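Local atomic coordinates of ABC-type branched-chain amino acid transport systems periplasmic component-like protein (PDB entry 4N03), a protein that probably binds a fatty acid as the substrate-binding component of an ABC transporter, and holds palmitic acid in this crystal form. Residues G172-E177 / F200-K205; A134-K139 / Y398-G403; T54-L59 / E296-K301. All blocks are in the same frame, centred on the assembly; numbering follows the deposited sequence.

Interaction 1 (G172-E177 / F200-K205); sequences GHVYFE and FELPIK
Tyr-175 lays one face of its ring against Pro-203 of the neighbouring parallel strand. The evidence is a CH-pi contact: Pro-203 CA stands 3.8 Å from the centroid of the Tyr-175 ring, 22° off its normal, while Pro-203 CB reaches Tyr-175 OH at 3.4 Å. With CG set between backbone N and carbonyl carbon (chi1 69°), the tyrosine ring leans over the neighbouring strand instead of standing upright. One water bridges its phenol to the carboxylate of Glu-201, on the same face of the neighbouring strand, lying 2.6 Å from Tyr-175 OH and giving a hydrogen bond to Glu-201 OE1. An alanine at Tyr-175 is likely to uncover Pro-203 and leave that water without its phenol anchor.

The opposite face, with Val-174, Phe-176, Leu-202 and Ile-204, is apolar. Ile-204 CD1 meets Phe-176 CD1 at 3.7 Å, coming in at the ring's edge near its plane, and also touches Val-174 CG1. Val-174 turns its second methyl, CG2, to Leu-202 CD1. Beneath these side chains five backbone hydrogen bonds fix the register, from His-173 N to Phe-200 O (2.8 Å) through to Glu-177 N to Ile-204 O. At the exposed strand ends, in the conformer described, Lys-205 NZ makes a salt bridge of 3.0 Å with Glu-177 OE1, bending at chi4 to meet it from above the carboxylate plane; the glutamate also takes a second conformer.

Strand 198-204 is the outermost of its sheet, and helix 179-195 links the two strands in a beta-alpha-beta crossover. That helix packs on the Tyr-175 face, with Lys-189 pairing with Glu-201; helices 212-220 and 232-244 pack on the Val-174 face, and strand 225-229 continues the sheet beyond 170-176, its Ser-229 hydrogen-bonded to His-173.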
ATOM      1  N   GLY A 172      12.999  17.175   7.773  1.00 10.25           N
ATOM      2  CA  GLY A 172      12.460  16.621   9.000  1.00 10.30           C
ATOM      3  C   GLY A 172      11.498  15.531   8.703  1.00 10.24           C
ATOM      4  O   GLY A 172      10.470  15.818   8.073  1.00 14.35           O
ATOM      5  N   HIS A 173      11.746  14.314   9.179  1.00  9.47           N
ATOM      6  CA  HIS A 173      10.904  13.170   8.848  1.00  9.32           C
ATOM      7  C   HIS A 173      10.239  12.644  10.091  1.00  9.71           C
ATOM      8  O   HIS A 173      10.874  12.144  11.018  1.00 10.15           O
ATOM      9  CB  HIS A 173      11.764  12.102   8.171  1.00  9.55           C
ATOM     10  CG  HIS A 173      10.960  11.052   7.467  1.00  9.47           C
ATOM     11  ND1 HIS A 173      11.522  10.249   6.517  1.00 10.18           N
ATOM     12  CD2 HIS A 173       9.645  10.691   7.582  1.00  9.26           C
ATOM     13  CE1 HIS A 173      10.592   9.417   6.078  1.00  9.24           C
ATOM     14  NE2 HIS A 173       9.443   9.667   6.703  1.00  9.56           N
ATOM     15  N   VAL A 174       8.918  12.812  10.144  1.00  9.50           N
ATOM     16  CA  VAL A 174       8.070  12.300  11.190  1.00  9.86           C
ATOM     17  C   VAL A 174       7.623  10.932  10.761  1.00  9.10           C
ATOM     18  O   VAL A 174       7.021  10.810   9.663  1.00  9.86           O
ATOM     19  CB  VAL A 174       6.842  13.226  11.395  1.00 10.18           C
ATOM     20  CG1 VAL A 174       5.890  12.646  12.434  1.00 12.08           C
ATOM     21  CG2 VAL A 174       7.256  14.639  11.795  1.00 11.26           C
ATOM     22  N   TYR A 175       7.845   9.876  11.553  1.00  9.87           N
ATOM     23  CA  TYR A 175       7.629   8.523  11.036  1.00  9.31           C
ATOM     24  C   TYR A 175       7.094   7.597  12.084  1.00  9.52           C
ATOM     25  O   TYR A 175       7.593   7.601  13.250  1.00  9.77           O
ATOM     26  CB  TYR A 175       8.979   7.997  10.418  1.00  9.72           C
ATOM     27  CG  TYR A 175      10.069   7.720  11.443  1.00  9.43           C
ATOM     28  CD1 TYR A 175      10.889   8.722  11.930  1.00 10.28           C
ATOM     29  CD2 TYR A 175      10.211   6.448  11.958  1.00  9.67           C
ATOM     30  CE1 TYR A 175      11.851   8.444  12.928  1.00 10.82           C
ATOM     31  CE2 TYR A 175      11.180   6.184  12.943  1.00 10.78           C
ATOM     32  CZ  TYR A 175      11.968   7.181  13.426  1.00 10.88           C
ATOM     33  OH  TYR A 175      12.886   6.898  14.451  1.00 12.05           O
ATOM     34  N   PHE A 176       6.195   6.694  11.699  1.00  9.67           N
ATOM     35  CA  PHE A 176       5.760   5.626  12.540  1.00  9.06           C
ATOM     36  C   PHE A 176       6.964   4.707  12.796  1.00  9.58           C
ATOM     37  O   PHE A 176       7.544   4.142  11.892  1.00 10.28           O
ATOM     38  CB  PHE A 176       4.655   4.801  11.884  1.00  9.60           C
ATOM     39  CG  PHE A 176       3.244   5.338  11.927  1.00  9.54           C
ATOM     40  CD1 PHE A 176       2.880   6.450  12.609  1.00  9.95           C
ATOM     41  CD2 PHE A 176       2.258   4.631  11.269  1.00 10.44           C
ATOM     42  CE1 PHE A 176       1.546   6.859  12.646  1.00 10.65           C
ATOM     43  CE2 PHE A 176       0.925   5.030  11.273  1.00 10.91           C
ATOM     44  CZ  PHE A 176       0.591   6.144  11.946  1.00 10.22           C
ATOM     45  N   GLU A 177       7.285   4.496  14.062  1.00 10.18           N
ATOM     46  CA  GLU A 177       8.373   3.625  14.456  0.60 10.60           C
ATOM     47  C   GLU A 177       8.183   2.225  13.865  1.00 11.10           C
ATOM     48  O   GLU A 177       7.061   1.692  13.767  1.00 10.73           O
ATOM     49  CB  GLU A 177       8.472   3.597  16.005  0.60 12.77           C
ATOM     50  CG  GLU A 177       7.247   3.036  16.720  0.60 13.14           C
ATOM     51  CD  GLU A 177       7.367   2.760  18.202  0.60 15.53           C
ATOM     52  OE1 GLU A 177       8.250   3.274  18.874  0.60 15.80           O
ATOM     53  OE2 GLU A 177       6.531   1.978  18.699  0.60 18.42           O
ATOM     54  N   PHE A 200      16.547  15.418  10.237  1.00 10.23           N
ATOM     55  CA  PHE A 200      16.090  15.480  11.598  1.00 10.39           C
ATOM     56  C   PHE A 200      14.959  14.462  11.717  1.00 10.01           C
ATOM     57  O   PHE A 200      13.958  14.512  10.954  1.00 11.76           O
ATOM     58  CB  PHE A 200      15.582  16.893  11.931  1.00 11.32           C
ATOM     59  CG  PHE A 200      14.902  17.017  13.253  1.00 12.44           C
ATOM     60  CD1 PHE A 200      15.515  16.650  14.391  1.00 14.91           C
ATOM     61  CD2 PHE A 200      13.612  17.507  13.319  1.00 14.88           C
ATOM     62  CE1 PHE A 200      14.885  16.741  15.615  1.00 16.98           C
ATOM     63  CE2 PHE A 200      12.979  17.655  14.522  1.00 17.49           C
ATOM     64  CZ  PHE A 200      13.627  17.263  15.679  1.00 17.77           C
ATOM     65  N   GLU A 201      15.095  13.523  12.625  1.00 11.05           N
ATOM     66  CA  GLU A 201      14.206  12.372  12.735  1.00 10.61           C
ATOM     67  C   GLU A 201      13.250  12.476  13.924  1.00 11.36           C
ATOM     68  O   GLU A 201      13.689  12.796  15.036  1.00 13.59           O
ATOM     69  CB  GLU A 201      15.078  11.115  12.948  1.00 12.42           C
ATOM     70  CG  GLU A 201      16.126  10.912  11.887  1.00 12.92           C
ATOM     71  CD  GLU A 201      16.941   9.627  12.014  1.00 12.16           C
ATOM     72  OE1 GLU A 201      16.514   8.723  12.747  1.00 13.94           O
ATOM     73  OE2 GLU A 201      17.997   9.622  11.340  1.00 15.67           O
ATOM     74  N   LEU A 202      11.959  12.207  13.717  1.00 11.01           N
ATOM     75  CA  LEU A 202      10.945  12.340  14.761  1.00 11.90           C
ATOM     76  C   LEU A 202      10.120  11.090  14.792  1.00 10.71           C
ATOM     77  O   LEU A 202       9.103  11.003  14.057  1.00 11.22           O
ATOM     78  CB  LEU A 202      10.080  13.585  14.501  1.00 14.42           C
ATOM     79  CG  LEU A 202      10.683  14.942  14.813  1.00 18.10           C
ATOM     80  CD1 LEU A 202       9.767  16.074  14.468  1.00 17.31           C
ATOM     81  CD2 LEU A 202      10.909  15.092  16.321  1.00 21.86           C
ATOM     82  N   PRO A 203      10.416  10.102  15.598  1.00 11.51           N
ATOM     83  CA  PRO A 203       9.594   8.911  15.682  1.00 11.16           C
ATOM     84  C   PRO A 203       8.266   9.171  16.395  1.00 11.62           C
ATOM     85  O   PRO A 203       8.216   9.919  17.367  1.00 13.01           O
ATOM     86  CB  PRO A 203      10.421   7.947  16.519  1.00 11.99           C
ATOM     87  CG  PRO A 203      11.293   8.836  17.320  1.00 14.84           C
ATOM     88  CD  PRO A 203      11.618  10.008  16.454  1.00 13.12           C
ATOM     89  N   ILE A 204       7.199   8.547  15.901  1.00 10.71           N
ATOM     90  CA  ILE A 204       5.863   8.633  16.490  1.00 10.84           C
ATOM     91  C   ILE A 204       5.278   7.228  16.472  1.00 11.31           C
ATOM     92  O   ILE A 204       5.764   6.302  15.860  1.00 11.85           O
ATOM     93  CB  ILE A 204       4.949   9.666  15.835  1.00 12.07           C
ATOM     94  CG1 ILE A 204       4.759   9.365  14.364  1.00 10.65           C
ATOM     95  CG2 ILE A 204       5.460  11.081  16.021  1.00 12.80           C
ATOM     96  CD1 ILE A 204       3.511   9.945  13.754  1.00 11.74           C
ATOM     97  N   LYS A 205       4.174   7.103  17.159  1.00 12.51           N
ATOM     98  CA  LYS A 205       3.360   5.883  17.150  1.00 12.95           C
ATOM     99  C   LYS A 205       1.988   6.173  16.519  1.00 12.12           C
ATOM    100  O   LYS A 205       1.555   7.304  16.502  1.00 12.27           O
ATOM    101  CB  LYS A 205       3.182   5.389  18.588  1.00 14.66           C
ATOM    102  CG  LYS A 205       4.502   4.922  19.239  1.00 16.83           C
ATOM    103  CD  LYS A 205       4.336   4.433  20.698  1.00 19.85           C
ATOM    104  CE  LYS A 205       5.635   3.873  21.361  1.00 24.71           C
ATOM    105  NZ  LYS A 205       6.963   4.601  21.248  1.00 27.33           N
TER
HETATM  106  O   HOH W   1      14.973   8.331  14.959  1.00 15.54           O

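Interaction 2 (A134-K139 / Y398-G403); sequences ALLGSK and YQVPVG
Val-402 CG1 sits over one face of the peptide group joining Leu-136 to Gly-137, and it is such backbone planes, not aromatic rings, that are the flat groups here. The methyl is 3.4 Å from Gly-137 CA, tighter than ordinary carbon contact, and 3.7 Å from Gly-137 N. Val-402 holds CG1 anti to its own nitrogen (chi1 -180°), which aims that methyl at the peptide. Above the same face, Gly-403 N lies 3.3 Å from Leu-136 O, yet the angle is too poor for a hydrogen bond. Gly-403 CA likewise stands above the plane of the Ala-134 to Leu-135 peptide, in a CA-H...O contact of 3.5 Å to Ala-134 O. The peptide of Pro-401 is met at its oxygen end, where Leu-136 CD1 approaches Pro-401 O to 3.7 Å, somewhat tilted from the plane.

Leu-136 supplies the apolar part: its CD1 also touches Val-400 CG1 at 3.8 Å, the two side chains crossing at about a right angle. Both glycines have positive phi, 88° at Gly-137 and 87° at Gly-403, where a beta carbon would be jammed against the preceding carbonyl; at Gly-137 it would also collide with Val-402 CG1.

No direct hydrogen bond spans the two segments. Gly-403 is nevertheless tied by a backbone hydrogen bond to Thr-133, just before 134-139, and Gly-137 to Phe-362. The contact thus joins the loop between strand 126-129 and helix 148-161 to the tail after helix 393-397, with Val-400 resting on helix 148-161 and both Ala-134 and Pro-401 touching helix 179-195.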
ATOM      1  N   ALA A 134      11.000  -5.022   4.833  1.00  8.73           N
ATOM      2  CA  ALA A 134      11.003  -6.152   5.715  1.00  9.83           C
ATOM      3  C   ALA A 134      10.168  -7.309   5.209  1.00  8.94           C
ATOM      4  O   ALA A 134      10.266  -8.405   5.719  1.00 11.38           O
ATOM      5  CB  ALA A 134      10.605  -5.729   7.113  1.00 11.30           C
ATOM      6  N   LEU A 135       9.304  -7.069   4.205  1.00  9.25           N
ATOM      7  CA  LEU A 135       8.467  -8.095   3.599  1.00  9.59           C
ATOM      8  C   LEU A 135       9.005  -8.643   2.291  1.00  9.96           C
ATOM      9  O   LEU A 135       8.411  -9.568   1.754  1.00 10.85           O
ATOM     10  CB  LEU A 135       7.024  -7.606   3.461  1.00  9.67           C
ATOM     11  CG  LEU A 135       6.364  -7.255   4.795  1.00 10.72           C
ATOM     12  CD1 LEU A 135       5.012  -6.635   4.578  1.00 11.66           C
ATOM     13  CD2 LEU A 135       6.288  -8.446   5.763  1.00 12.63           C
ATOM     14  N   LEU A 136      10.111  -8.082   1.782  1.00  9.65           N
ATOM     15  CA  LEU A 136      10.817  -8.694   0.679  1.00  9.77           C
ATOM     16  C   LEU A 136      11.522  -9.950   1.153  1.00  9.85           C
ATOM     17  O   LEU A 136      11.723 -10.154   2.365  1.00 11.24           O
ATOM     18  CB  LEU A 136      11.833  -7.722   0.065  1.00  9.76           C
ATOM     19  CG  LEU A 136      11.235  -6.492  -0.628  1.00  9.93           C
ATOM     20  CD1 LEU A 136      12.399  -5.641  -1.122  1.00 11.64           C
ATOM     21  CD2 LEU A 136      10.326  -6.884  -1.795  1.00 10.64           C
ATOM     22  N   GLY A 137      11.892 -10.791   0.210  1.00 10.13           N
ATOM     23  CA  GLY A 137      12.660 -12.001   0.520  1.00 11.35           C
ATOM     24  C   GLY A 137      11.845 -13.201   0.866  1.00 11.34           C
ATOM     25  O   GLY A 137      12.372 -14.224   1.302  1.00 13.57           O
ATOM     26  N   SER A 138      10.536 -13.139   0.656  1.00 12.26           N
ATOM     27  CA  SER A 138       9.685 -14.320   0.883  1.00 15.61           C
ATOM     28  C   SER A 138       8.974 -14.709  -0.372  1.00 13.30           C
ATOM     29  O   SER A 138       8.205 -13.896  -0.926  1.00 13.96           O
ATOM     30  CB  SER A 138       8.612 -14.055   1.903  1.00 18.44           C
ATOM     31  OG  SER A 138       7.724 -15.205   1.850  1.00 21.63           O
ATOM     32  N   LYS A 139       9.118 -15.947  -0.831  1.00 14.87           N
ATOM     33  CA  LYS A 139       8.432 -16.417  -2.032  0.60 13.85           C
ATOM     34  C   LYS A 139       6.929 -16.176  -1.915  1.00 11.80           C
ATOM     35  O   LYS A 139       6.298 -15.931  -2.929  1.00 13.51           O
ATOM     36  CB  LYS A 139       8.694 -17.931  -2.294  0.60 17.60           C
ATOM     37  CG  LYS A 139       8.253 -18.451  -3.671  0.60 16.56           C
ATOM     38  CD  LYS A 139       8.418 -19.971  -3.847  0.60 15.13           C
ATOM     39  CE  LYS A 139       7.716 -20.447  -5.120  0.60 17.29           C
ATOM     40  NZ  LYS A 139       7.899 -21.908  -5.334  0.60 18.59           N
ATOM     41  N   TYR A 398      20.205   2.407  -5.822  1.00 10.95           N
ATOM     42  CA  TYR A 398      20.083   2.135  -4.410  1.00  9.96           C
ATOM     43  C   TYR A 398      19.963   0.650  -4.181  1.00  9.88           C
ATOM     44  O   TYR A 398      19.321  -0.084  -4.920  1.00 10.76           O
ATOM     45  CB  TYR A 398      18.785   2.799  -3.931  1.00  9.59           C
ATOM     46  CG  TYR A 398      18.363   2.462  -2.509  1.00  9.69           C
ATOM     47  CD1 TYR A 398      19.089   2.847  -1.382  1.00 10.46           C
ATOM     48  CD2 TYR A 398      17.205   1.751  -2.285  1.00  9.07           C
ATOM     49  CE1 TYR A 398      18.661   2.561  -0.127  1.00  9.45           C
ATOM     50  CE2 TYR A 398      16.761   1.478  -1.041  1.00  9.19           C
ATOM     51  CZ  TYR A 398      17.471   1.874   0.064  1.00  9.60           C
ATOM     52  OH  TYR A 398      17.079   1.602   1.323  1.00  9.92           O
ATOM     53  N   GLN A 399      20.640   0.194  -3.108  1.00  9.59           N
ATOM     54  CA  GLN A 399      20.584  -1.186  -2.644  1.00 10.22           C
ATOM     55  C   GLN A 399      19.452  -1.400  -1.693  1.00 10.28           C
ATOM     56  O   GLN A 399      19.437  -0.858  -0.599  1.00 11.51           O
ATOM     57  CB  GLN A 399      21.905  -1.557  -1.957  1.00 11.78           C
ATOM     58  CG  GLN A 399      23.127  -1.347  -2.773  1.00 16.21           C
ATOM     59  CD  GLN A 399      23.064  -2.147  -4.034  1.00 15.10           C
ATOM     60  OE1 GLN A 399      23.285  -3.373  -3.981  1.00 16.75           O
ATOM     61  NE2 GLN A 399      22.796  -1.514  -5.167  1.00 17.48           N
ATOM     62  N   VAL A 400      18.447  -2.173  -2.126  1.00  9.27           N
ATOM     63  CA  VAL A 400      17.246  -2.326  -1.347  1.00  9.43           C
ATOM     64  C   VAL A 400      17.475  -3.506  -0.392  1.00  9.46           C
ATOM     65  O   VAL A 400      17.799  -4.605  -0.833  1.00 10.64           O
ATOM     66  CB  VAL A 400      16.018  -2.587  -2.251  1.00  9.95           C
ATOM     67  CG1 VAL A 400      14.786  -2.737  -1.403  1.00 10.47           C
ATOM     68  CG2 VAL A 400      15.849  -1.443  -3.241  1.00 10.28           C
ATOM     69  N   PRO A 401      17.289  -3.309   0.918  1.00  9.38           N
ATOM     70  CA  PRO A 401      17.467  -4.434   1.833  1.00  9.79           C
ATOM     71  C   PRO A 401      16.378  -5.467   1.678  1.00  9.17           C
ATOM     72  O   PRO A 401      15.228  -5.130   1.265  1.00 10.00           O
ATOM     73  CB  PRO A 401      17.420  -3.774   3.223  1.00 11.25           C
ATOM     74  CG  PRO A 401      16.592  -2.561   2.997  1.00 10.91           C
ATOM     75  CD  PRO A 401      16.960  -2.078   1.625  1.00 10.08           C
ATOM     76  N   VAL A 402      16.651  -6.719   1.980  1.00  9.65           N
ATOM     77  CA  VAL A 402      15.773  -7.811   1.756  1.00 10.74           C
ATOM     78  C   VAL A 402      15.396  -8.468   3.051  1.00 10.13           C
ATOM     79  O   VAL A 402      16.197  -9.143   3.668  1.00 14.88           O
ATOM     80  CB  VAL A 402      16.415  -8.834   0.801  1.00 11.33           C
ATOM     81  CG1 VAL A 402      15.443  -9.986   0.578  1.00 11.95           C
ATOM     82  CG2 VAL A 402      16.757  -8.173  -0.523  1.00 13.47           C
ATOM     83  N   GLY A 403      14.156  -8.231   3.505  1.00 10.55           N
ATOM     84  CA  GLY A 403      13.642  -8.844   4.723  1.00 11.77           C
ATOM     85  C   GLY A 403      13.941  -8.117   6.026  1.00 10.84           C
ATOM     86  O   GLY A 403      13.568  -8.592   7.085  1.00 12.16           O
TER

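Interaction 3 (T54-L59 / E296-K301); sequences TQAQQL and EAYSKK
Tyr-298 reaches from its helix to the backbone and side chains of 54-59, forming the close-fitting half of this contact. Its torsion puts CG anti to the backbone N (chi1 -173°), and the ring runs out until Gln-55 NE2 donates a hydrogen bond of 2.9 Å to Tyr-298 OH. The acceptor lies in the Gln-55 amide plane, while amide and ring are turned 51° apart. Ala-56 N meets the ring at its edge, 3.7 Å from Tyr-298 CE2. The same amide nitrogen of Gln-55 also bonds to Asp-305, which helps fix its rotation.

Leu-59 packs nearer the root of the tyrosine side chain, its CD2 3.8 Å from Tyr-298 N and 4.0 Å from Tyr-298 CB. Towards the exposed Lys-301 the fit slackens: Leu-59 CD1 comes no nearer than 4.2 Å to Lys-301 CB, and the lysine's amino end leads away.

The segment axes cross at 102°, 10.6 Å apart, and helix 309-330 touches both side chains, Tyr-315 meeting Leu-59 and Val-311 meeting Tyr-298. Such packing of a late helix on an early one fits the type I periplasmic-binding-protein fold, whose chain passes back and forth between two lobes.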
ATOM      1  N   THR A  54     -10.910  -3.377   1.093  1.00 11.40           N
ATOM      2  CA  THR A  54     -11.714  -4.572   1.320  1.00 11.22           C
ATOM      3  C   THR A  54     -12.942  -4.606   0.393  1.00 11.56           C
ATOM      4  O   THR A  54     -13.236  -5.635  -0.197  1.00 12.18           O
ATOM      5  CB  THR A  54     -12.117  -4.653   2.774  1.00 11.89           C
ATOM      6  OG1 THR A  54     -10.933  -4.774   3.543  1.00 13.53           O
ATOM      7  CG2 THR A  54     -12.993  -5.845   3.079  1.00 15.22           C
ATOM      8  N   GLN A  55     -13.607  -3.465   0.275  1.00 11.53           N
ATOM      9  CA  GLN A  55     -14.761  -3.395  -0.596  1.00 11.47           C
ATOM     10  C   GLN A  55     -14.398  -3.536  -2.030  1.00 12.13           C
ATOM     11  O   GLN A  55     -15.156  -4.139  -2.819  1.00 12.70           O
ATOM     12  CB  GLN A  55     -15.541  -2.079  -0.349  1.00 12.55           C
ATOM     13  CG  GLN A  55     -16.268  -2.123   0.982  1.00 13.24           C
ATOM     14  CD  GLN A  55     -17.225  -0.973   1.247  1.00 13.38           C
ATOM     15  OE1 GLN A  55     -18.101  -1.099   2.120  1.00 16.93           O
ATOM     16  NE2 GLN A  55     -17.064   0.128   0.574  1.00 14.62           N
ATOM     17  N   ALA A  56     -13.257  -2.989  -2.458  1.00 11.65           N
ATOM     18  CA  ALA A  56     -12.834  -3.147  -3.821  1.00 11.51           C
ATOM     19  C   ALA A  56     -12.488  -4.572  -4.185  1.00 12.61           C
ATOM     20  O   ALA A  56     -12.782  -5.033  -5.296  1.00 12.92           O
ATOM     21  CB  ALA A  56     -11.693  -2.206  -4.182  1.00 12.16           C
ATOM     22  N   GLN A  57     -11.891  -5.295  -3.239  1.00 11.68           N
ATOM     23  CA  GLN A  57     -11.645  -6.731  -3.419  1.00 12.37           C
ATOM     24  C   GLN A  57     -12.996  -7.461  -3.565  1.00 12.52           C
ATOM     25  O   GLN A  57     -13.115  -8.297  -4.452  1.00 13.86           O
ATOM     26  CB  GLN A  57     -10.867  -7.316  -2.240  1.00 12.41           C
ATOM     27  CG  GLN A  57      -9.411  -6.853  -2.173  1.00 12.14           C
ATOM     28  CD  GLN A  57      -8.424  -7.962  -2.007  1.00 11.19           C
ATOM     29  OE1 GLN A  57      -8.745  -9.087  -1.664  1.00 11.46           O
ATOM     30  NE2 GLN A  57      -7.146  -7.625  -2.214  1.00 12.34           N
ATOM     31  N   GLN A  58     -13.946  -7.168  -2.694  1.00 13.38           N
ATOM     32  CA  GLN A  58     -15.249  -7.842  -2.772  0.60 15.02           C
ATOM     33  C   GLN A  58     -15.936  -7.521  -4.151  1.00 14.24           C
ATOM     34  O   GLN A  58     -16.578  -8.409  -4.747  1.00 15.44           O
ATOM     35  CB  GLN A  58     -16.155  -7.562  -1.524  0.60 18.13           C
ATOM     36  CG  GLN A  58     -15.652  -7.935  -0.091  0.60 18.20           C
ATOM     37  CD  GLN A  58     -15.640  -9.435   0.351  0.60 18.65           C
ATOM     38  OE1 GLN A  58     -16.282 -10.295  -0.238  0.60 25.58           O
ATOM     39  NE2 GLN A  58     -14.893  -9.735   1.425  0.60 21.50           N
ATOM     40  N   LEU A  59     -15.794  -6.318  -4.651  1.00 13.83           N
ATOM     41  CA  LEU A  59     -16.320  -5.973  -5.955  1.00 15.35           C
ATOM     42  C   LEU A  59     -15.725  -6.851  -7.041  1.00 14.51           C
ATOM     43  O   LEU A  59     -16.468  -7.431  -7.872  1.00 15.59           O
ATOM     44  CB  LEU A  59     -16.020  -4.504  -6.260  1.00 15.48           C
ATOM     45  CG  LEU A  59     -16.485  -4.033  -7.648  1.00 16.06           C
ATOM     46  CD1 LEU A  59     -17.962  -4.081  -7.896  1.00 18.87           C
ATOM     47  CD2 LEU A  59     -15.946  -2.636  -7.907  1.00 17.54           C
ATOM     48  N   GLU A 296     -16.482   3.831 -12.005  1.00 15.21           N
ATOM     49  CA  GLU A 296     -17.895   3.663 -12.272  1.00 16.22           C
ATOM     50  C   GLU A 296     -18.488   2.441 -11.589  1.00 15.54           C
ATOM     51  O   GLU A 296     -19.529   2.496 -10.927  1.00 17.34           O
ATOM     52  CB  GLU A 296     -18.150   3.602 -13.798  1.00 19.18           C
ATOM     53  CG  GLU A 296     -17.934   4.976 -14.429  1.00 26.55           C
ATOM     54  CD  GLU A 296     -17.792   5.015 -15.945  1.00 38.82           C
ATOM     55  OE1 GLU A 296     -17.801   3.946 -16.598  1.00 52.86           O
ATOM     56  OE2 GLU A 296     -17.657   6.151 -16.481  1.00 48.83           O
ATOM     57  N   ALA A 297     -17.734   1.335 -11.673  1.00 16.20           N
ATOM     58  CA  ALA A 297     -18.218   0.117 -11.050  1.00 16.42           C
ATOM     59  C   ALA A 297     -18.320   0.212  -9.529  1.00 15.34           C
ATOM     60  O   ALA A 297     -19.274  -0.241  -8.866  1.00 15.89           O
ATOM     61  CB  ALA A 297     -17.408  -1.069 -11.481  1.00 17.42           C
ATOM     62  N   TYR A 298     -17.268   0.755  -8.909  1.00 14.88           N
ATOM     63  CA  TYR A 298     -17.267   0.904  -7.465  1.00 13.29           C
ATOM     64  C   TYR A 298     -18.337   1.867  -6.984  1.00 12.86           C
ATOM     65  O   TYR A 298     -19.002   1.608  -5.991  1.00 14.74           O
ATOM     66  CB  TYR A 298     -15.889   1.281  -6.964  1.00 12.70           C
ATOM     67  CG  TYR A 298     -15.748   1.298  -5.462  1.00 11.97           C
ATOM     68  CD1 TYR A 298     -16.094   2.384  -4.706  1.00 12.02           C
ATOM     69  CD2 TYR A 298     -15.159   0.193  -4.804  1.00 12.54           C
ATOM     70  CE1 TYR A 298     -15.937   2.392  -3.346  1.00 12.51           C
ATOM     71  CE2 TYR A 298     -14.980   0.191  -3.442  1.00 12.07           C
ATOM     72  CZ  TYR A 298     -15.386   1.271  -2.704  1.00 12.79           C
ATOM     73  OH  TYR A 298     -15.199   1.266  -1.355  1.00 12.30           O
ATOM     74  N   SER A 299     -18.422   3.022  -7.635  1.00 15.25           N
ATOM     75  CA  SER A 299     -19.463   4.011  -7.302  0.70 16.38           C
ATOM     76  C   SER A 299     -20.888   3.432  -7.371  1.00 16.85           C
ATOM     77  O   SER A 299     -21.756   3.746  -6.546  1.00 18.13           O
ATOM     78  CB  SER A 299     -19.377   5.204  -8.255  0.70 22.31           C
ATOM     79  OG  SER A 299     -18.190   5.934  -8.060  0.70 24.41           O
ATOM     80  N   LYS A 300     -21.105   2.576  -8.368  1.00 18.21           N
ATOM     81  CA  LYS A 300     -22.415   1.919  -8.517  1.00 17.96           C
ATOM     82  C   LYS A 300     -22.712   0.993  -7.347  1.00 19.56           C
ATOM     83  O   LYS A 300     -23.810   1.006  -6.779  1.00 22.86           O
ATOM     84  CB  LYS A 300     -22.488   1.127  -9.823  1.00 20.07           C
ATOM     85  CG  LYS A 300     -23.866   0.538 -10.127  1.00 24.28           C
ATOM     86  CD  LYS A 300     -23.944   0.004 -11.551  1.00 29.79           C
ATOM     87  CE  LYS A 300     -25.286  -0.677 -11.841  1.00 35.68           C
ATOM     88  NZ  LYS A 300     -25.165  -1.641 -12.965  1.00 41.33           N
ATOM     89  N   LYS A 301     -21.720   0.214  -6.923  1.00 17.99           N
ATOM     90  CA  LYS A 301     -21.934  -0.763  -5.865  0.60 18.22           C
ATOM     91  C   LYS A 301     -21.982  -0.110  -4.495  1.00 17.91           C
ATOM     92  O   LYS A 301     -22.744  -0.540  -3.615  1.00 19.51           O
ATOM     93  CB  LYS A 301     -20.827  -1.830  -5.890  0.60 18.33           C
ATOM     94  CG  LYS A 301     -20.911  -2.865  -4.792  0.60 19.45           C
ATOM     95  CD  LYS A 301     -22.102  -3.803  -4.910  0.60 21.14           C
ATOM     96  CE  LYS A 301     -22.153  -4.784  -3.750  0.60 23.92           C
ATOM     97  NZ  LYS A 301     -23.416  -5.578  -3.750  0.60 30.08           N
TER

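Overall arrangement
Interaction 1 is local, joining adjacent strands of one lobe's sheet; interactions 2 and 3 join segments more than 230 residues apart, which alternate along the chain. Each mixes core and surface: buried Val-174, Phe-176 and Ile-204 with an exposed Glu-177/Lys-205 end in interaction 1, buried Ala-134 and Leu-136 beside exposed Gly-137 and Val-402 in interaction 2, buried Ala-56, Leu-59 and Tyr-298 with Lys-301 outside in interaction 3. Chemistry follows place: regular backbone bonding between strands (636 Å² buried), van der Waals and CA-H...O contact with no conventional hydrogen bond between loops, one side-chain bond between helices. The side chain of Phe-176 lies about 6 Å from the palmitic acid.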